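Local coordinates for protein peptidoglycan D,D-transpeptidase MrdA (PDB 7KIS) that probably cross-links the peptidoglycan of the bacterial cell wall as a membrane-bound, penicillin-binding D,D-transpeptidase, at residues I207-Y221 and R238-S250. Residues are numbered along the deposited sequence; the frame is centred on the assembly and turned at random.
Sequences IERFYESELHGTVGY and RTDPIPGKDIVLS
Ile247 reaches across from strand 247-249 to the two short helices 207-210 and 212-216, and its CD1 methyl settles among Ile207, Tyr211 and Leu215. With CG1 anti to the carbonyl carbon (chi1 -62°) and the chain extended beyond it, CD1 arrives obliquely at Tyr211, by CB and the root of the ring, and meets Leu215 CG at 3.6 Å, the two side chains crossing at about a right angle. Two residues along the strand, Leu249 CD2 runs past Ile207 CG1 at 3.9 Å, the two side chains heading in opposite directions. Where helix 212-216 ends, backbone contacts take over. Lys245 N donates to Glu214 O (2.6 Å), and Gly244 CA directs a nearly straight C-H at Leu215 O (3.2 Å). The side chains of Glu214 and Lys245 approach through Glu214 CB and Lys245 CB and CD, while Glu214 OE2 and Lys245 NZ stay 5.3 Å apart, too far for a salt bridge, though the opposite charges may attract weakly. The chains then run antiparallel through a weak bond from Thr218 N to Ile242 O, past Pro241 CB lying against Gly220 N. Tyr221 and Thr239 follow as an antiparallel hydrogen-bonded pair, with Tyr221 N to Thr239 O at 3.1 Å and Thr239 N to Tyr221 O at 3.0 Å.

Farther out, Ile484 of strand 481-484 also touches Ile247, Ile71 touches Leu249, and the Tyr211 hydroxyl is hydrogen-bonded to Asp417. Glu208 and Glu212 both form salt bridges with Arg68, and Glu208 has a second partner in Arg165. Well away from the inhibitor pocket, the contact thus joins two chemistries: apolar packing that depends on side-chain shape at the helical end, and main-chain hydrogen bonding at the other.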
loop_
_atom_site.group_PDB
_atom_site.type_symbol
_atom_site.label_atom_id
_atom_site.label_comp_id
_atom_site.label_asym_id
_atom_site.label_seq_id
_atom_site.Cartn_x
_atom_site.Cartn_y
_atom_site.Cartn_z
ATOM N N ILE A 207 -4.487 -8.667 -12.001
ATOM C CA ILE A 207 -5.679 -9.465 -11.723
ATOM C C ILE A 207 -5.905 -10.527 -12.793
ATOM O O ILE A 207 -6.380 -11.629 -12.489
ATOM C CB ILE A 207 -6.902 -8.539 -11.579
ATOM C CG1 ILE A 207 -6.773 -7.687 -10.315
ATOM C CG2 ILE A 207 -8.196 -9.341 -11.540
ATOM C CD1 ILE A 207 -6.967 -8.473 -9.035
ATOM N N GLU A 208 -5.569 -10.228 -14.052
ATOM C CA GLU A 208 -5.776 -11.199 -15.124
ATOM C C GLU A 208 -5.049 -12.507 -14.838
ATOM O O GLU A 208 -5.559 -13.590 -15.145
ATOM C CB GLU A 208 -5.310 -10.615 -16.458
ATOM C CG GLU A 208 -6.043 -9.356 -16.881
ATOM C CD GLU A 208 -7.277 -9.651 -17.714
ATOM O OE1 GLU A 208 -8.176 -10.365 -17.223
ATOM O OE2 GLU A 208 -7.347 -9.167 -18.863
ATOM N N ARG A 209 -3.850 -12.423 -14.262
ATOM C CA ARG A 209 -3.066 -13.613 -13.957
ATOM C C ARG A 209 -3.525 -14.288 -12.666
ATOM O O ARG A 209 -3.805 -15.492 -12.652
ATOM C CB ARG A 209 -1.588 -13.253 -13.874
ATOM C CG ARG A 209 -0.676 -14.448 -13.935
ATOM C CD ARG A 209 0.603 -14.141 -13.207
ATOM N NE ARG A 209 1.782 -14.525 -13.973
ATOM C CZ ARG A 209 2.492 -15.624 -13.746
ATOM N NH1 ARG A 209 2.147 -16.446 -12.764
ATOM N NH2 ARG A 209 3.551 -15.898 -14.495
ATOM N N PHE A 210 -3.565 -13.531 -11.561
ATOM C CA PHE A 210 -3.904 -14.107 -10.260
ATOM C C PHE A 210 -5.204 -14.898 -10.323
ATOM O O PHE A 210 -5.319 -15.973 -9.722
ATOM C CB PHE A 210 -4.005 -12.999 -9.207
ATOM C CG PHE A 210 -3.924 -13.493 -7.786
ATOM C CD1 PHE A 210 -5.029 -14.053 -7.166
ATOM C CD2 PHE A 210 -2.744 -13.386 -7.068
ATOM C CE1 PHE A 210 -4.956 -14.506 -5.861
ATOM C CE2 PHE A 210 -2.665 -13.836 -5.763
ATOM C CZ PHE A 210 -3.773 -14.397 -5.159
ATOM N N TYR A 211 -6.194 -14.380 -11.044
ATOM C CA TYR A 211 -7.476 -15.049 -11.222
ATOM C C TYR A 211 -7.646 -15.574 -12.643
ATOM O O TYR A 211 -8.760 -15.596 -13.174
ATOM C CB TYR A 211 -8.619 -14.107 -10.860
ATOM C CG TYR A 211 -8.708 -13.778 -9.389
ATOM C CD1 TYR A 211 -9.034 -14.753 -8.457
ATOM C CD2 TYR A 211 -8.468 -12.488 -8.933
ATOM C CE1 TYR A 211 -9.120 -14.455 -7.112
ATOM C CE2 TYR A 211 -8.551 -12.180 -7.589
ATOM C CZ TYR A 211 -8.879 -13.167 -6.683
ATOM O OH TYR A 211 -8.964 -12.870 -5.343
ATOM N N GLU A 212 -6.545 -15.991 -13.274
ATOM C CA GLU A 212 -6.626 -16.541 -14.624
ATOM C C GLU A 212 -7.512 -17.779 -14.663
ATOM O O GLU A 212 -8.273 -17.976 -15.618
ATOM C CB GLU A 212 -5.226 -16.861 -15.144
ATOM C CG GLU A 212 -5.209 -17.675 -16.425
ATOM C CD GLU A 212 -5.766 -16.909 -17.610
ATOM O OE1 GLU A 212 -5.410 -15.723 -17.776
ATOM O OE2 GLU A 212 -6.561 -17.494 -18.376
ATOM N N SER A 213 -7.424 -18.627 -13.636
ATOM C CA SER A 213 -8.275 -19.810 -13.566
ATOM C C SER A 213 -9.750 -19.428 -13.652
ATOM O O SER A 213 -10.489 -19.939 -14.500
ATOM C CB SER A 213 -7.990 -20.581 -12.277
ATOM O OG SER A 213 -6.610 -20.546 -11.958
ATOM N N GLU A 214 -10.194 -18.525 -12.773
ATOM C CA GLU A 214 -11.606 -18.153 -12.735
ATOM C C GLU A 214 -12.017 -17.392 -13.990
ATOM O O GLU A 214 -13.116 -17.600 -14.515
ATOM C CB GLU A 214 -11.895 -17.323 -11.484
ATOM C CG GLU A 214 -11.742 -18.090 -10.176
ATOM C CD GLU A 214 -10.290 -18.273 -9.763
ATOM O OE1 GLU A 214 -9.401 -17.681 -10.412
ATOM O OE2 GLU A 214 -10.038 -19.012 -8.789
ATOM N N LEU A 215 -11.148 -16.507 -14.488
ATOM C CA LEU A 215 -11.477 -15.721 -15.670
ATOM C C LEU A 215 -11.485 -16.555 -16.945
ATOM O O LEU A 215 -12.077 -16.131 -17.942
ATOM C CB LEU A 215 -10.492 -14.561 -15.824
ATOM C CG LEU A 215 -10.649 -13.383 -14.861
ATOM C CD1 LEU A 215 -9.423 -12.484 -14.913
ATOM C CD2 LEU A 215 -11.911 -12.591 -15.171
ATOM N N HIS A 216 -10.842 -17.722 -16.939
ATOM C CA HIS A 216 -10.741 -18.524 -18.157
ATOM C C HIS A 216 -12.060 -19.234 -18.455
ATOM O O HIS A 216 -12.793 -18.850 -19.371
ATOM C CB HIS A 216 -9.592 -19.530 -18.023
ATOM C CG HIS A 216 -9.393 -20.385 -19.235
ATOM N ND1 HIS A 216 -9.498 -21.759 -19.201
ATOM C CD2 HIS A 216 -9.090 -20.063 -20.513
ATOM C CE1 HIS A 216 -9.272 -22.246 -20.407
ATOM N NE2 HIS A 216 -9.021 -21.238 -21.223
ATOM N N GLY A 217 -12.374 -20.268 -17.688
ATOM C CA GLY A 217 -13.578 -21.043 -17.884
ATOM C C GLY A 217 -13.288 -22.441 -18.394
ATOM O O GLY A 217 -12.195 -22.989 -18.229
ATOM N N THR A 218 -14.300 -23.025 -19.032
ATOM C CA THR A 218 -14.207 -24.365 -19.590
ATOM C C THR A 218 -14.594 -24.318 -21.061
ATOM O O THR A 218 -15.426 -23.507 -21.472
ATOM C CB THR A 218 -15.107 -25.360 -18.846
ATOM O OG1 THR A 218 -16.462 -24.896 -18.878
ATOM C CG2 THR A 218 -14.656 -25.510 -17.400
ATOM N N VAL A 219 -13.989 -25.203 -21.846
ATOM C CA VAL A 219 -14.245 -25.256 -23.278
ATOM C C VAL A 219 -15.477 -26.107 -23.558
ATOM O O VAL A 219 -15.858 -26.982 -22.778
ATOM C CB VAL A 219 -13.028 -25.799 -24.053
ATOM C CG1 VAL A 219 -12.003 -24.705 -24.274
ATOM C CG2 VAL A 219 -12.419 -26.979 -23.320
ATOM N N GLY A 220 -16.100 -25.840 -24.706
ATOM C CA GLY A 220 -17.160 -26.664 -25.232
ATOM C C GLY A 220 -16.704 -27.486 -26.423
ATOM O O GLY A 220 -15.530 -27.500 -26.797
ATOM N N TYR A 221 -17.666 -28.183 -27.025
ATOM C CA TYR A 221 -17.369 -29.060 -28.150
ATOM C C TYR A 221 -18.541 -29.074 -29.119
ATOM O O TYR A 221 -19.686 -29.281 -28.706
ATOM C CB TYR A 221 -17.056 -30.483 -27.670
ATOM C CG TYR A 221 -15.779 -30.586 -26.869
ATOM C CD1 TYR A 221 -15.807 -30.602 -25.479
ATOM C CD2 TYR A 221 -14.543 -30.658 -27.500
ATOM C CE1 TYR A 221 -14.641 -30.692 -24.741
ATOM C CE2 TYR A 221 -13.373 -30.748 -26.770
ATOM C CZ TYR A 221 -13.427 -30.764 -25.392
ATOM O OH TYR A 221 -12.265 -30.853 -24.665
ATOM N N ARG A 238 -24.133 -29.661 -29.262
ATOM C CA ARG A 238 -23.164 -28.626 -28.921
ATOM C C ARG A 238 -23.051 -28.443 -27.412
ATOM O O ARG A 238 -23.907 -27.814 -26.791
ATOM C CB ARG A 238 -23.545 -27.293 -29.576
ATOM C CG ARG A 238 -22.491 -26.197 -29.433
ATOM C CD ARG A 238 -23.084 -24.814 -29.683
ATOM N NE ARG A 238 -22.174 -23.943 -30.424
ATOM C CZ ARG A 238 -21.423 -22.995 -29.869
ATOM N NH1 ARG A 238 -21.466 -22.789 -28.561
ATOM N NH2 ARG A 238 -20.627 -22.251 -30.625
ATOM N N THR A 239 -21.996 -29.002 -26.824
ATOM C CA THR A 239 -21.675 -28.707 -25.435
ATOM C C THR A 239 -21.225 -27.255 -25.338
ATOM O O THR A 239 -20.224 -26.865 -25.949
ATOM C CB THR A 239 -20.589 -29.650 -24.921
ATOM O OG1 THR A 239 -21.145 -30.955 -24.720
ATOM C CG2 THR A 239 -20.017 -29.142 -23.604
ATOM N N ASP A 240 -21.972 -26.450 -24.587
ATOM C CA ASP A 240 -21.563 -25.058 -24.713
ATOM C C ASP A 240 -20.526 -24.704 -23.650
ATOM O O ASP A 240 -20.647 -25.131 -22.498
ATOM C CB ASP A 240 -22.770 -24.135 -24.586
ATOM C CG ASP A 240 -23.446 -23.884 -25.918
ATOM O OD1 ASP A 240 -22.829 -23.234 -26.786
ATOM O OD2 ASP A 240 -24.585 -24.358 -26.108
ATOM N N PRO A 241 -19.508 -23.926 -24.018
ATOM C CA PRO A 241 -18.475 -23.560 -23.043
ATOM C C PRO A 241 -19.028 -22.621 -21.984
ATOM O O PRO A 241 -19.790 -21.698 -22.280
ATOM C CB PRO A 241 -17.406 -22.872 -23.900
ATOM C CG PRO A 241 -18.169 -22.330 -25.067
ATOM C CD PRO A 241 -19.270 -23.318 -25.339
ATOM N N ILE A 242 -18.634 -22.864 -20.739
ATOM C CA ILE A 242 -19.049 -22.003 -19.636
ATOM C C ILE A 242 -18.100 -20.813 -19.597
ATOM O O ILE A 242 -16.887 -21.000 -19.414
ATOM C CB ILE A 242 -19.070 -22.758 -18.298
ATOM C CG1 ILE A 242 -19.717 -24.134 -18.475
ATOM C CG2 ILE A 242 -19.840 -21.970 -17.252
ATOM C CD1 ILE A 242 -19.306 -25.151 -17.415
ATOM N N PRO A 243 -18.596 -19.589 -19.778
ATOM C CA PRO A 243 -17.707 -18.425 -19.825
ATOM C C PRO A 243 -16.988 -18.217 -18.501
ATOM O O PRO A 243 -17.430 -18.666 -17.441
ATOM C CB PRO A 243 -18.663 -17.259 -20.132
ATOM C CG PRO A 243 -20.007 -17.732 -19.702
ATOM C CD PRO A 243 -20.010 -19.215 -19.958
ATOM N N GLY A 244 -15.848 -17.537 -18.582
ATOM C CA GLY A 244 -15.056 -17.303 -17.391
ATOM C C GLY A 244 -15.820 -16.497 -16.359
ATOM O O GLY A 244 -16.741 -15.742 -16.679
ATOM N N LYS A 245 -15.428 -16.666 -15.099
ATOM C CA LYS A 245 -16.119 -15.981 -14.017
ATOM C C LYS A 245 -15.805 -14.494 -14.061
ATOM O O LYS A 245 -14.666 -14.086 -14.306
ATOM C CB LYS A 245 -15.712 -16.564 -12.665
ATOM C CG LYS A 245 -16.345 -17.907 -12.346
ATOM C CD LYS A 245 -15.855 -18.435 -11.008
ATOM C CE LYS A 245 -15.832 -19.953 -10.987
ATOM N NZ LYS A 245 -15.077 -20.478 -9.816
ATOM N N ASP A 246 -16.827 -13.682 -13.821
ATOM C CA ASP A 246 -16.684 -12.237 -13.849
ATOM C C ASP A 246 -16.232 -11.732 -12.488
ATOM O O ASP A 246 -16.691 -12.209 -11.447
ATOM C CB ASP A 246 -18.004 -11.586 -14.258
ATOM C CG ASP A 246 -18.574 -12.191 -15.527
ATOM O OD1 ASP A 246 -17.781 -12.651 -16.374
ATOM O OD2 ASP A 246 -19.814 -12.219 -15.675
ATOM N N ILE A 247 -15.326 -10.760 -12.507
ATOM C CA ILE A 247 -14.707 -10.232 -11.300
ATOM C C ILE A 247 -15.084 -8.767 -11.164
ATOM O O ILE A 247 -14.983 -7.999 -12.127
ATOM C CB ILE A 247 -13.176 -10.392 -11.329
ATOM C CG1 ILE A 247 -12.800 -11.867 -11.404
ATOM C CG2 ILE A 247 -12.543 -9.740 -10.108
ATOM C CD1 ILE A 247 -11.328 -12.081 -11.531
ATOM N N VAL A 248 -15.524 -8.389 -9.969
ATOM C CA VAL A 248 -15.806 -7.003 -9.626
ATOM C C VAL A 248 -14.671 -6.529 -8.734
ATOM O O VAL A 248 -14.405 -7.129 -7.686
ATOM C CB VAL A 248 -17.163 -6.857 -8.923
ATOM C CG1 VAL A 248 -17.578 -5.401 -8.875
ATOM C CG2 VAL A 248 -18.217 -7.698 -9.626
ATOM N N LEU A 249 -14.000 -5.461 -9.145
ATOM C CA LEU A 249 -12.863 -4.984 -8.379
ATOM C C LEU A 249 -13.321 -4.003 -7.311
ATOM O O LEU A 249 -14.374 -3.366 -7.420
ATOM C CB LEU A 249 -11.830 -4.315 -9.287
ATOM C CG LEU A 249 -11.216 -5.152 -10.408
ATOM C CD1 LEU A 249 -10.346 -4.273 -11.288
ATOM C CD2 LEU A 249 -10.414 -6.316 -9.850
ATOM N N SER A 250 -12.500 -3.879 -6.268
ATOM C CA SER A 250 -12.780 -2.935 -5.197
ATOM C C SER A 250 -12.458 -1.505 -5.588
ATOM O O SER A 250 -12.953 -0.576 -4.942
ATOM C CB SER A 250 -11.993 -3.310 -3.938
ATOM O OG SER A 250 -11.945 -4.716 -3.775
#